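PDB 6TME: pollen-specific leucine-rich repeat extensin-like protein 1 from Arabidopsis thaliana, which probably binds RALF peptide signals in the pollen cell wall through its leucine-rich repeat domain, as its family does, helping to maintain wall integrity during pollen tube growth. Local coordinates for residues Asn258-Asp264 and Asn283-Phe289; Thr216-Phe222 and Ile239-Asn245; Arg43-Ala47 and Val91-Ala95. All coordinates share one frame; numbering follows the deposited sequence.

Interaction 1: Asn258-Asp264 and Asn283-Phe289; sequences NNVTVFD and NVEQMDF. With NAG (2-acetamido-2-deoxy-beta-D-glucopyranose), chain G; NAG (2-acetamido-2-deoxy-beta-D-glucopyranose), chain E.
Two successive coils of the leucine-rich repeat solenoid pair in parallel here, Val262, Phe263 and Asp264 lying beside Gln286, Met287 and Asp288. Thr261 O accepts twice: Gln286 N meets it almost head-on at 2.9 Å, Glu285 N at a tilt at 2.7 Å. Phe263 then gives its N to Gln286 O (3.0 Å) and takes Asp288 N on its own O (3.1 Å). Before the strands, Asn283 ND2 reaches Asn258 O at 2.9 Å by a nearly straight bond (173°) that lies in the plane of both amide and carbonyl, while its OD1 takes Lys307 NZ. A water bridges Val260 O and Asn283 N, and Asn259 ND2 carries an N-linked GlcNAc. Asp264, its CG anti to the backbone N (chi1 -165°), runs alongside Asp288. Their OD2 atoms are 3.4 Å apart and the carboxylate planes 44°, which may favour protonation of one; Asp264 OD2 bonds an aromatic side chain of the neighbouring protein chain, and Asp288 OD1 holds Ser290 N. On the other face Phe263 CE1 lies 3.9 Å from Phe289 CE1. Strand 238-240 flanks the pair through Ile239, which touches Phe263, and strand 310-312 continues it through Phe311, which touches Phe289.

Interaction 2: Thr216-Phe222 and Ile239-Asn245; sequences TFAHNKF and IVFIGNN
Asn244, the asparagine that turns the solenoid after its strand, reaches back into the preceding coil. Its CB lies 3.7 Å from Phe222 O. CG stands anti to the carbonyl carbon (chi1 -82°), which turns the amide inward, toward the backbone of residues 217-222. OD1, placed with less certainty, takes Phe222 N at 3.1 Å and sits at the edge of the Phe222 ring. ND2 spends both hydrogens on carbonyls: one on Phe217 O across the contact (3.0 Å, 171°), the other on Phe241 O of its own coil (3.0 Å). Asn220 repeats the arrangement one coil earlier, and its ND2 reaches Phe217 O from the opposite face of that carbonyl to Asn244 ND2. One oxygen is thus gripped by two amides, one from each side and both well out of its plane. Backbone bonds run alongside, Phe217 N to Val240 O at 2.8 Å and His219 N to Ile242 O at 2.6 Å. Inside the coil the Phe217 and Phe241 rings are nearly parallel (3°) but slid apart, with little overlap and CD2 of Phe217 3.6 Å from CE1 of Phe241. The amide series runs on both ways, Asn220 ND2 to Leu194 O and Asn268 ND2 to Phe241 O, while Phe217 packs on Leu194 and Phe241 on Phe263 of strand 262-264.

Interaction 3: Arg43-Ala47 and Val91-Ala95; sequences RLKRA and VLVVA. With SO4 (sulfate ion), chain J; SO4 (sulfate ion), chain P.
Leu44 and Ala47, one turn apart on helix 43-56, rest on Val94 and Leu92 of strand 92-98, and this is the close-fitting part of the contact. Ala47 CB meets Val94 CG2 at 3.7 Å. The two methyls of Leu44 divide the strand between them: CD2 goes to the same Val94 CG2 at 4.1 Å, CD1 to Leu92 CD2 at 4.0 Å. With CG anti to the carbonyl carbon (chi1 -74°), Leu44 swings both methyls from the helix flank onto the strand. A serine in its place would probably leave Leu92 CD2 and Val94 CG2 without their leucine partner and open a gap between helix and strand. The Arg43 side is more open to solvent: its CD still touches Val93 CG1 at 3.7 Å, but Val91 CG1 comes no nearer to CD than 4.2 Å, and the charged end, after a bend at chi3, turns to a sulfate. Val91 CG1 lies over one face of the guanidinium and Val93 CG1 at its edge, so apolar groups meet a charged one. Arg43 NE gives a bent bond (135°) of 3.3 Å to O1 of the sulfate, probably from the crystallisation liquor, and a long, weak ion pair links NH1 to Asp117. No hydrogen bond joins the two segments. The helix and strand axes pass 8.5 Å apart at 27°. This joins the N-terminal helix to the first turns of the solenoid: Val94 also touches Val80 and Cys82 of the antiparallel strand 80-85, Leu92 rests on the disulfide Cys75-Cys82, and Ala47 on Leu115.

From the N terminus, interaction 3 closes first, bringing helix 43-56 against strand 92-98 across a loop of 43 residues at the N-terminal end. Interaction 2 then closes a loop of 16 residues and interaction 1 one of 18, each roughly a single coil of the solenoid. The three follow in series; none nests within or crosses another. Interactions 1 and 2 touch, because strands 238-240 and 262-264 are neighbours: Asp264 O probably bonds Phe241 N, and Val262 O probably bonds Ile239 N. Interaction 3 lies about 40 Å from interaction 2, centre to centre, and is connected to them through the run of parallel strands between.

Interaction 1: Asn258-Asp264 and Asn283-Phe289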
loop_
_atom_site.group_PDB
_atom_site.type_symbol
_atom_site.label_atom_id
_atom_site.label_comp_id
_atom_site.label_asym_id
_atom_site.label_seq_id
_atom_site.Cartn_x
_atom_site.Cartn_y
_atom_site.Cartn_z
ATOM N N ASN A 258 6.464 6.524 16.494
ATOM C CA ASN A 258 7.069 7.851 16.485
ATOM C C ASN A 258 7.706 8.227 15.146
ATOM O O ASN A 258 8.078 9.392 14.973
ATOM C CB ASN A 258 8.102 7.963 17.609
ATOM C CG ASN A 258 9.120 6.855 17.564
ATOM O OD1 ASN A 258 8.953 5.885 16.830
ATOM N ND2 ASN A 258 10.186 6.990 18.341
ATOM N N ASN A 259 7.819 7.312 14.191
ATOM C CA ASN A 259 8.303 7.677 12.858
ATOM C C ASN A 259 7.189 7.820 11.827
ATOM O O ASN A 259 7.482 8.067 10.656
ATOM C CB ASN A 259 9.343 6.660 12.358
ATOM C CG ASN A 259 10.667 6.768 13.116
ATOM O OD1 ASN A 259 11.135 7.867 13.422
ATOM N ND2 ASN A 259 11.269 5.625 13.425
ATOM N N VAL A 260 5.926 7.702 12.234
ATOM C CA VAL A 260 4.805 7.805 11.302
ATOM C C VAL A 260 4.642 9.243 10.816
ATOM O O VAL A 260 4.640 10.188 11.609
ATOM C CB VAL A 260 3.524 7.294 11.978
ATOM C CG1 VAL A 260 2.293 7.940 11.374
ATOM C CG2 VAL A 260 3.447 5.774 11.859
ATOM N N THR A 261 4.488 9.417 9.502
ATOM C CA THR A 261 4.127 10.708 8.928
ATOM C C THR A 261 2.688 10.779 8.437
ATOM O O THR A 261 2.164 11.887 8.246
ATOM C CB THR A 261 5.035 11.047 7.735
ATOM O OG1 THR A 261 4.911 10.031 6.727
ATOM C CG2 THR A 261 6.477 11.170 8.177
ATOM N N VAL A 262 2.062 9.632 8.181
ATOM C CA VAL A 262 0.743 9.563 7.581
ATOM C C VAL A 262 -0.015 8.499 8.349
ATOM O O VAL A 262 0.328 7.313 8.269
ATOM C CB VAL A 262 0.765 9.201 6.086
ATOM C CG1 VAL A 262 -0.677 9.011 5.609
ATOM C CG2 VAL A 262 1.483 10.255 5.248
ATOM N N PHE A 263 -1.050 8.908 9.071
ATOM C CA PHE A 263 -1.930 7.973 9.759
ATOM C C PHE A 263 -3.364 8.330 9.382
ATOM O O PHE A 263 -3.917 9.326 9.862
ATOM C CB PHE A 263 -1.724 8.005 11.281
ATOM C CG PHE A 263 -2.412 6.864 11.984
ATOM C CD1 PHE A 263 -3.765 6.922 12.256
ATOM C CD2 PHE A 263 -1.723 5.707 12.294
ATOM C CE1 PHE A 263 -4.407 5.857 12.853
ATOM C CE2 PHE A 263 -2.364 4.636 12.884
ATOM C CZ PHE A 263 -3.701 4.711 13.169
ATOM N N ASP A 264 -3.976 7.515 8.539
ATOM C CA ASP A 264 -5.314 7.794 8.027
ATOM C C ASP A 264 -6.238 6.633 8.401
ATOM O O ASP A 264 -6.086 5.519 7.891
ATOM C CB ASP A 264 -5.268 8.037 6.518
ATOM C CG ASP A 264 -6.548 8.688 5.987
ATOM O OD1 ASP A 264 -7.648 8.337 6.477
ATOM O OD2 ASP A 264 -6.451 9.537 5.069
ATOM N N ASN A 283 6.316 12.660 14.542
ATOM C CA ASN A 283 6.607 12.934 13.138
ATOM C C ASN A 283 5.370 13.048 12.258
ATOM O O ASN A 283 5.521 13.303 11.059
ATOM C CB ASN A 283 7.522 11.849 12.547
ATOM C CG ASN A 283 8.999 12.169 12.721
ATOM O OD1 ASN A 283 9.544 13.057 12.054
ATOM N ND2 ASN A 283 9.650 11.460 13.641
ATOM N N VAL A 284 4.165 12.853 12.798
ATOM C CA VAL A 284 3.006 12.730 11.930
ATOM C C VAL A 284 2.771 14.048 11.216
ATOM O O VAL A 284 2.892 15.129 11.806
ATOM C CB VAL A 284 1.768 12.256 12.705
ATOM C CG1 VAL A 284 1.113 13.371 13.484
ATOM C CG2 VAL A 284 0.772 11.613 11.723
ATOM N N GLU A 285 2.529 13.967 9.913
ATOM C CA GLU A 285 2.257 15.144 9.107
ATOM C C GLU A 285 0.811 15.210 8.656
ATOM O O GLU A 285 0.187 16.281 8.707
ATOM C CB GLU A 285 3.184 15.168 7.889
ATOM C CG GLU A 285 4.624 15.486 8.249
ATOM C CD GLU A 285 5.594 15.169 7.120
ATOM O OE1 GLU A 285 5.145 15.042 5.957
ATOM O OE2 GLU A 285 6.804 15.014 7.403
ATOM N N GLN A 286 0.278 14.068 8.242
ATOM C CA GLN A 286 -1.096 13.913 7.792
ATOM C C GLN A 286 -1.774 12.964 8.760
ATOM O O GLN A 286 -1.288 11.850 8.979
ATOM C CB GLN A 286 -1.147 13.359 6.361
ATOM C CG GLN A 286 -0.390 14.186 5.326
ATOM C CD GLN A 286 -1.153 15.434 4.904
ATOM O OE1 GLN A 286 -2.392 15.439 4.820
ATOM N NE2 GLN A 286 -0.420 16.491 4.627
ATOM N N MET A 287 -2.865 13.411 9.363
ATOM C CA MET A 287 -3.623 12.591 10.299
ATOM C C MET A 287 -5.099 12.830 10.021
ATOM O O MET A 287 -5.563 13.972 10.080
ATOM C CB MET A 287 -3.270 12.915 11.755
ATOM C CG MET A 287 -3.700 11.799 12.722
ATOM S SD MET A 287 -2.786 11.736 14.282
ATOM C CE MET A 287 -3.164 13.328 14.976
ATOM N N ASP A 288 -5.817 11.761 9.694
ATOM C CA ASP A 288 -7.204 11.826 9.234
ATOM C C ASP A 288 -8.021 10.820 10.030
ATOM O O ASP A 288 -7.832 9.608 9.879
ATOM C CB ASP A 288 -7.308 11.517 7.729
ATOM C CG ASP A 288 -8.729 11.757 7.167
ATOM O OD1 ASP A 288 -9.685 11.943 7.941
ATOM O OD2 ASP A 288 -8.900 11.764 5.935
ATOM N N PHE A 289 -8.937 11.310 10.863
ATOM C CA PHE A 289 -9.884 10.441 11.556
ATOM C C PHE A 289 -11.310 10.679 11.104
ATOM O O PHE A 289 -12.244 10.230 11.785
ATOM C CB PHE A 289 -9.812 10.628 13.072
ATOM C CG PHE A 289 -8.490 10.276 13.673
ATOM C CD1 PHE A 289 -7.992 9.002 13.574
ATOM C CD2 PHE A 289 -7.770 11.208 14.367
ATOM C CE1 PHE A 289 -6.785 8.679 14.140
ATOM C CE2 PHE A 289 -6.571 10.886 14.947
ATOM C CZ PHE A 289 -6.074 9.633 14.823
HETATM C C1 NAG G . 12.498 5.547 14.177
HETATM C C2 NAG G . 12.504 4.235 14.948
HETATM C C3 NAG G . 13.702 4.189 15.882
HETATM C C4 NAG G . 14.984 4.401 15.086
HETATM C C5 NAG G . 14.898 5.671 14.237
HETATM C C6 NAG G . 16.065 5.816 13.289
HETATM C C7 NAG G . 10.330 3.154 15.317
HETATM C C8 NAG G . 10.648 2.331 14.106
HETATM N N2 NAG G . 11.262 4.046 15.681
HETATM O O4 NAG G . 16.095 4.494 15.970
HETATM O O5 NAG G . 13.709 5.667 13.427
HETATM O O6 NAG G . 15.715 6.597 12.155
HETATM O O7 NAG G . 9.279 3.012 15.942
HETATM C C1 NAG E . -5.996 17.300 4.136
HETATM C C2 NAG E . -5.797 17.495 2.636
HETATM C C3 NAG E . -7.122 17.307 1.898
HETATM C C4 NAG E . -7.687 15.926 2.198
HETATM C C5 NAG E . -7.856 15.741 3.704
HETATM C C6 NAG E . -8.197 14.315 4.072
HETATM C C7 NAG E . -3.900 19.020 2.263
HETATM C C8 NAG E . -3.489 20.422 1.934
HETATM N N2 NAG E . -5.219 18.797 2.336
HETATM O O3 NAG E . -6.902 17.421 0.495
HETATM O O4 NAG E . -8.911 15.704 1.501
HETATM O O5 NAG E . -6.621 16.029 4.381
HETATM O O6 NAG E . -7.064 13.468 3.908
HETATM O O7 NAG E . -3.074 18.130 2.467
HETATM O O HOH W 1 5.078 10.165 14.167
#

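Interaction 2: Thr216-Phe222 and Ile239-Asn245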
loop_
_atom_site.group_PDB
_atom_site.type_symbol
_atom_site.label_atom_id
_atom_site.label_comp_id
_atom_site.label_asym_id
_atom_site.label_seq_id
_atom_site.Cartn_x
_atom_site.Cartn_y
_atom_site.Cartn_z
ATOM N N THR A 216 -0.851 -0.206 3.089
ATOM C CA THR A 216 -2.191 0.279 2.786
ATOM C C THR A 216 -3.208 -0.857 2.843
ATOM O O THR A 216 -2.982 -1.937 2.269
ATOM C CB THR A 216 -2.252 0.990 1.419
ATOM O OG1 THR A 216 -2.027 0.073 0.335
ATOM C CG2 THR A 216 -1.230 2.134 1.369
ATOM N N PHE A 217 -4.310 -0.609 3.572
ATOM C CA PHE A 217 -5.489 -1.474 3.659
ATOM C C PHE A 217 -6.734 -0.811 3.089
ATOM O O PHE A 217 -7.813 -1.422 3.122
ATOM C CB PHE A 217 -5.829 -1.830 5.115
ATOM C CG PHE A 217 -4.756 -2.519 5.864
ATOM C CD1 PHE A 217 -4.682 -3.907 5.866
ATOM C CD2 PHE A 217 -3.852 -1.792 6.618
ATOM C CE1 PHE A 217 -3.692 -4.565 6.584
ATOM C CE2 PHE A 217 -2.851 -2.437 7.330
ATOM C CZ PHE A 217 -2.771 -3.831 7.312
ATOM N N ALA A 218 -6.627 0.447 2.649
ATOM C CA ALA A 218 -7.788 1.259 2.291
ATOM C C ALA A 218 -8.742 0.511 1.359
ATOM O O ALA A 218 -8.322 -0.311 0.551
ATOM C CB ALA A 218 -7.313 2.553 1.623
ATOM N N HIS A 219 -10.040 0.802 1.482
ATOM C CA HIS A 219 -11.070 0.346 0.534
ATOM C C HIS A 219 -11.092 -1.176 0.387
ATOM O O HIS A 219 -11.004 -1.746 -0.714
ATOM C CB HIS A 219 -10.900 1.030 -0.820
ATOM C CG HIS A 219 -11.031 2.517 -0.740
ATOM N ND1 HIS A 219 -12.090 3.131 -0.110
ATOM C CD2 HIS A 219 -10.221 3.511 -1.169
ATOM C CE1 HIS A 219 -11.933 4.439 -0.169
ATOM N NE2 HIS A 219 -10.801 4.696 -0.794
ATOM N N ASN A 220 -11.206 -1.837 1.530
ATOM C CA ASN A 220 -11.506 -3.260 1.564
ATOM C C ASN A 220 -12.739 -3.420 2.450
ATOM O O ASN A 220 -13.460 -2.454 2.725
ATOM C CB ASN A 220 -10.273 -4.034 2.027
ATOM C CG ASN A 220 -9.272 -4.199 0.919
ATOM O OD1 ASN A 220 -9.493 -4.996 -0.005
ATOM N ND2 ASN A 220 -8.175 -3.423 0.972
ATOM N N LYS A 221 -12.976 -4.636 2.930
ATOM C CA LYS A 221 -14.027 -4.893 3.909
ATOM C C LYS A 221 -13.438 -5.553 5.147
ATOM O O LYS A 221 -13.949 -6.536 5.661
ATOM C CB LYS A 221 -15.162 -5.734 3.310
ATOM C CG LYS A 221 -15.962 -4.999 2.197
ATOM C CD LYS A 221 -16.883 -3.889 2.757
ATOM C CE LYS A 221 -18.390 -4.174 2.581
ATOM N NZ LYS A 221 -19.248 -3.780 3.777
ATOM N N PHE A 222 -12.331 -5.008 5.622
ATOM C CA PHE A 222 -11.773 -5.398 6.902
ATOM C C PHE A 222 -12.675 -4.954 8.052
ATOM O O PHE A 222 -13.273 -3.876 8.020
ATOM C CB PHE A 222 -10.399 -4.777 7.086
ATOM C CG PHE A 222 -9.350 -5.390 6.224
ATOM C CD1 PHE A 222 -8.869 -6.659 6.504
ATOM C CD2 PHE A 222 -8.826 -4.685 5.142
ATOM C CE1 PHE A 222 -7.878 -7.226 5.709
ATOM C CE2 PHE A 222 -7.846 -5.239 4.350
ATOM C CZ PHE A 222 -7.362 -6.513 4.635
ATOM N N ILE A 239 0.563 4.508 7.082
ATOM C CA ILE A 239 -0.419 3.433 7.184
ATOM C C ILE A 239 -1.790 4.007 6.850
ATOM O O ILE A 239 -2.177 5.060 7.364
ATOM C CB ILE A 239 -0.408 2.759 8.573
ATOM C CG1 ILE A 239 -1.256 1.482 8.553
ATOM C CG2 ILE A 239 -0.863 3.717 9.702
ATOM C CD1 ILE A 239 -0.636 0.339 9.337
ATOM N N VAL A 240 -2.511 3.339 5.959
ATOM C CA VAL A 240 -3.748 3.871 5.403
ATOM C C VAL A 240 -4.841 2.816 5.536
ATOM O O VAL A 240 -4.710 1.718 4.982
ATOM C CB VAL A 240 -3.564 4.293 3.939
ATOM C CG1 VAL A 240 -4.832 4.935 3.403
ATOM C CG2 VAL A 240 -2.373 5.258 3.825
ATOM N N PHE A 241 -5.903 3.152 6.285
ATOM C CA PHE A 241 -7.059 2.297 6.539
ATOM C C PHE A 241 -8.352 2.819 5.920
ATOM O O PHE A 241 -9.414 2.243 6.183
ATOM C CB PHE A 241 -7.343 2.166 8.040
ATOM C CG PHE A 241 -6.258 1.545 8.847
ATOM C CD1 PHE A 241 -6.123 0.163 8.916
ATOM C CD2 PHE A 241 -5.441 2.340 9.637
ATOM C CE1 PHE A 241 -5.134 -0.410 9.703
ATOM C CE2 PHE A 241 -4.457 1.782 10.424
ATOM C CZ PHE A 241 -4.300 0.405 10.465
ATOM N N ILE A 242 -8.309 3.917 5.167
ATOM C CA ILE A 242 -9.498 4.554 4.604
ATOM C C ILE A 242 -10.542 3.543 4.127
ATOM O O ILE A 242 -10.266 2.702 3.261
ATOM C CB ILE A 242 -9.121 5.483 3.434
ATOM C CG1 ILE A 242 -8.040 6.455 3.835
ATOM C CG2 ILE A 242 -10.345 6.263 2.942
ATOM C CD1 ILE A 242 -7.609 7.332 2.683
ATOM N N GLY A 243 -11.759 3.642 4.655
ATOM C CA GLY A 243 -12.881 2.994 4.006
ATOM C C GLY A 243 -12.935 1.496 4.214
ATOM O O GLY A 243 -12.854 0.728 3.261
ATOM N N ASN A 244 -13.032 1.074 5.467
ATOM C CA ASN A 244 -13.191 -0.328 5.811
ATOM C C ASN A 244 -14.353 -0.398 6.800
ATOM O O ASN A 244 -15.174 0.521 6.916
ATOM C CB ASN A 244 -11.886 -0.911 6.365
ATOM C CG ASN A 244 -10.915 -1.306 5.269
ATOM O OD1 ASN A 244 -11.116 -2.306 4.575
ATOM N ND2 ASN A 244 -9.855 -0.519 5.103
ATOM N N ASN A 245 -14.442 -1.509 7.517
ATOM C CA ASN A 245 -15.480 -1.670 8.517
ATOM C C ASN A 245 -14.845 -1.975 9.860
ATOM O O ASN A 245 -15.272 -2.895 10.565
ATOM C CB ASN A 245 -16.453 -2.768 8.094
ATOM C CG ASN A 245 -17.400 -2.294 7.017
ATOM O OD1 ASN A 245 -18.059 -1.250 7.162
ATOM N ND2 ASN A 245 -17.448 -3.026 5.907
#

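Interaction 3: Arg43-Ala47 and Val91-Ala95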
loop_
_atom_site.group_PDB
_atom_site.type_symbol
_atom_site.label_atom_id
_atom_site.label_comp_id
_atom_site.label_asym_id
_atom_site.label_seq_id
_atom_site.Cartn_x
_atom_site.Cartn_y
_atom_site.Cartn_z
ATOM N N ARG A 43 19.560 -21.464 -21.128
ATOM C CA ARG A 43 18.865 -20.597 -20.185
ATOM C C ARG A 43 17.961 -19.586 -20.891
ATOM O O ARG A 43 16.813 -19.370 -20.472
ATOM C CB ARG A 43 19.908 -19.906 -19.313
ATOM C CG ARG A 43 19.435 -18.810 -18.434
ATOM C CD ARG A 43 20.581 -18.341 -17.546
ATOM N NE ARG A 43 21.215 -19.447 -16.844
ATOM C CZ ARG A 43 21.612 -19.402 -15.576
ATOM N NH1 ARG A 43 21.428 -18.301 -14.856
ATOM N NH2 ARG A 43 22.193 -20.462 -15.026
ATOM N N LEU A 44 18.453 -18.939 -21.955
ATOM C CA LEU A 44 17.601 -17.967 -22.639
ATOM C C LEU A 44 16.498 -18.648 -23.448
ATOM O O LEU A 44 15.446 -18.047 -23.670
ATOM C CB LEU A 44 18.434 -17.036 -23.523
ATOM C CG LEU A 44 19.223 -15.988 -22.712
ATOM C CD1 LEU A 44 20.201 -15.201 -23.569
ATOM C CD2 LEU A 44 18.297 -15.022 -21.984
ATOM N N LYS A 45 16.715 -19.894 -23.868
ATOM C CA LYS A 45 15.650 -20.690 -24.455
ATOM C C LYS A 45 14.483 -20.852 -23.481
ATOM O O LYS A 45 13.314 -20.738 -23.868
ATOM C CB LYS A 45 16.217 -22.050 -24.864
ATOM C CG LYS A 45 15.176 -23.029 -25.344
ATOM C CD LYS A 45 15.787 -24.300 -25.923
ATOM C CE LYS A 45 14.688 -25.189 -26.513
ATOM N NZ LYS A 45 15.102 -26.606 -26.713
ATOM N N ARG A 46 14.786 -21.112 -22.213
ATOM C CA ARG A 46 13.750 -21.161 -21.192
ATOM C C ARG A 46 12.989 -19.835 -21.112
ATOM O O ARG A 46 11.759 -19.821 -20.963
ATOM C CB ARG A 46 14.389 -21.526 -19.860
ATOM C CG ARG A 46 14.504 -23.027 -19.665
ATOM C CD ARG A 46 15.510 -23.356 -18.607
ATOM N NE ARG A 46 15.238 -22.623 -17.372
ATOM C CZ ARG A 46 16.183 -22.048 -16.633
ATOM N NH1 ARG A 46 17.456 -22.147 -17.001
ATOM N NH2 ARG A 46 15.861 -21.393 -15.523
ATOM N N ALA A 47 13.690 -18.708 -21.260
ATOM C CA ALA A 47 12.978 -17.431 -21.282
ATOM C C ALA A 47 12.144 -17.296 -22.542
ATOM O O ALA A 47 11.026 -16.766 -22.495
ATOM C CB ALA A 47 13.946 -16.253 -21.167
ATOM N N VAL A 91 27.395 -14.265 -17.830
ATOM C CA VAL A 91 26.158 -14.885 -18.290
ATOM C C VAL A 91 25.050 -13.836 -18.372
ATOM O O VAL A 91 24.921 -12.972 -17.491
ATOM C CB VAL A 91 25.763 -16.052 -17.372
ATOM C CG1 VAL A 91 24.390 -16.609 -17.783
ATOM C CG2 VAL A 91 26.855 -17.129 -17.432
ATOM N N LEU A 92 24.267 -13.906 -19.448
ATOM C CA LEU A 92 23.143 -13.017 -19.721
ATOM C C LEU A 92 21.855 -13.688 -19.270
ATOM O O LEU A 92 21.618 -14.846 -19.625
ATOM C CB LEU A 92 23.051 -12.706 -21.217
ATOM C CG LEU A 92 22.037 -11.647 -21.676
ATOM C CD1 LEU A 92 22.414 -10.270 -21.143
ATOM C CD2 LEU A 92 21.934 -11.626 -23.204
ATOM N N VAL A 93 21.024 -12.961 -18.499
ATOM C CA VAL A 93 19.758 -13.485 -17.980
ATOM C C VAL A 93 18.657 -12.445 -18.139
ATOM O O VAL A 93 18.918 -11.240 -18.216
ATOM C CB VAL A 93 19.848 -13.912 -16.488
ATOM C CG1 VAL A 93 20.985 -14.908 -16.250
ATOM C CG2 VAL A 93 19.980 -12.691 -15.566
ATOM N N VAL A 94 17.416 -12.926 -18.211
ATOM C CA VAL A 94 16.235 -12.067 -18.147
ATOM C C VAL A 94 15.960 -11.788 -16.671
ATOM O O VAL A 94 15.574 -12.686 -15.916
ATOM C CB VAL A 94 15.018 -12.708 -18.830
ATOM C CG1 VAL A 94 13.754 -11.889 -18.551
ATOM C CG2 VAL A 94 15.239 -12.835 -20.338
ATOM N N ALA A 95 16.161 -10.543 -16.259
ATOM C CA ALA A 95 16.123 -10.162 -14.856
ATOM C C ALA A 95 14.906 -9.336 -14.518
ATOM O O ALA A 95 14.590 -9.171 -13.328
ATOM C CB ALA A 95 17.385 -9.357 -14.475
HETATM S S SO4 J . 23.269 -22.221 -18.443
HETATM O O1 SO4 J . 22.867 -21.021 -19.171
HETATM O O2 SO4 J . 23.873 -23.167 -19.386
HETATM O O3 SO4 J . 24.258 -21.906 -17.398
HETATM O O4 SO4 J . 22.061 -22.810 -17.866
HETATM S S SO4 P . 17.492 -27.775 -24.393
HETATM O O1 SO4 P . 16.136 -27.823 -24.931
HETATM O O2 SO4 P . 18.410 -27.203 -25.378
HETATM O O3 SO4 P . 17.918 -29.135 -24.064
HETATM O O4 SO4 P . 17.500 -26.950 -23.186
#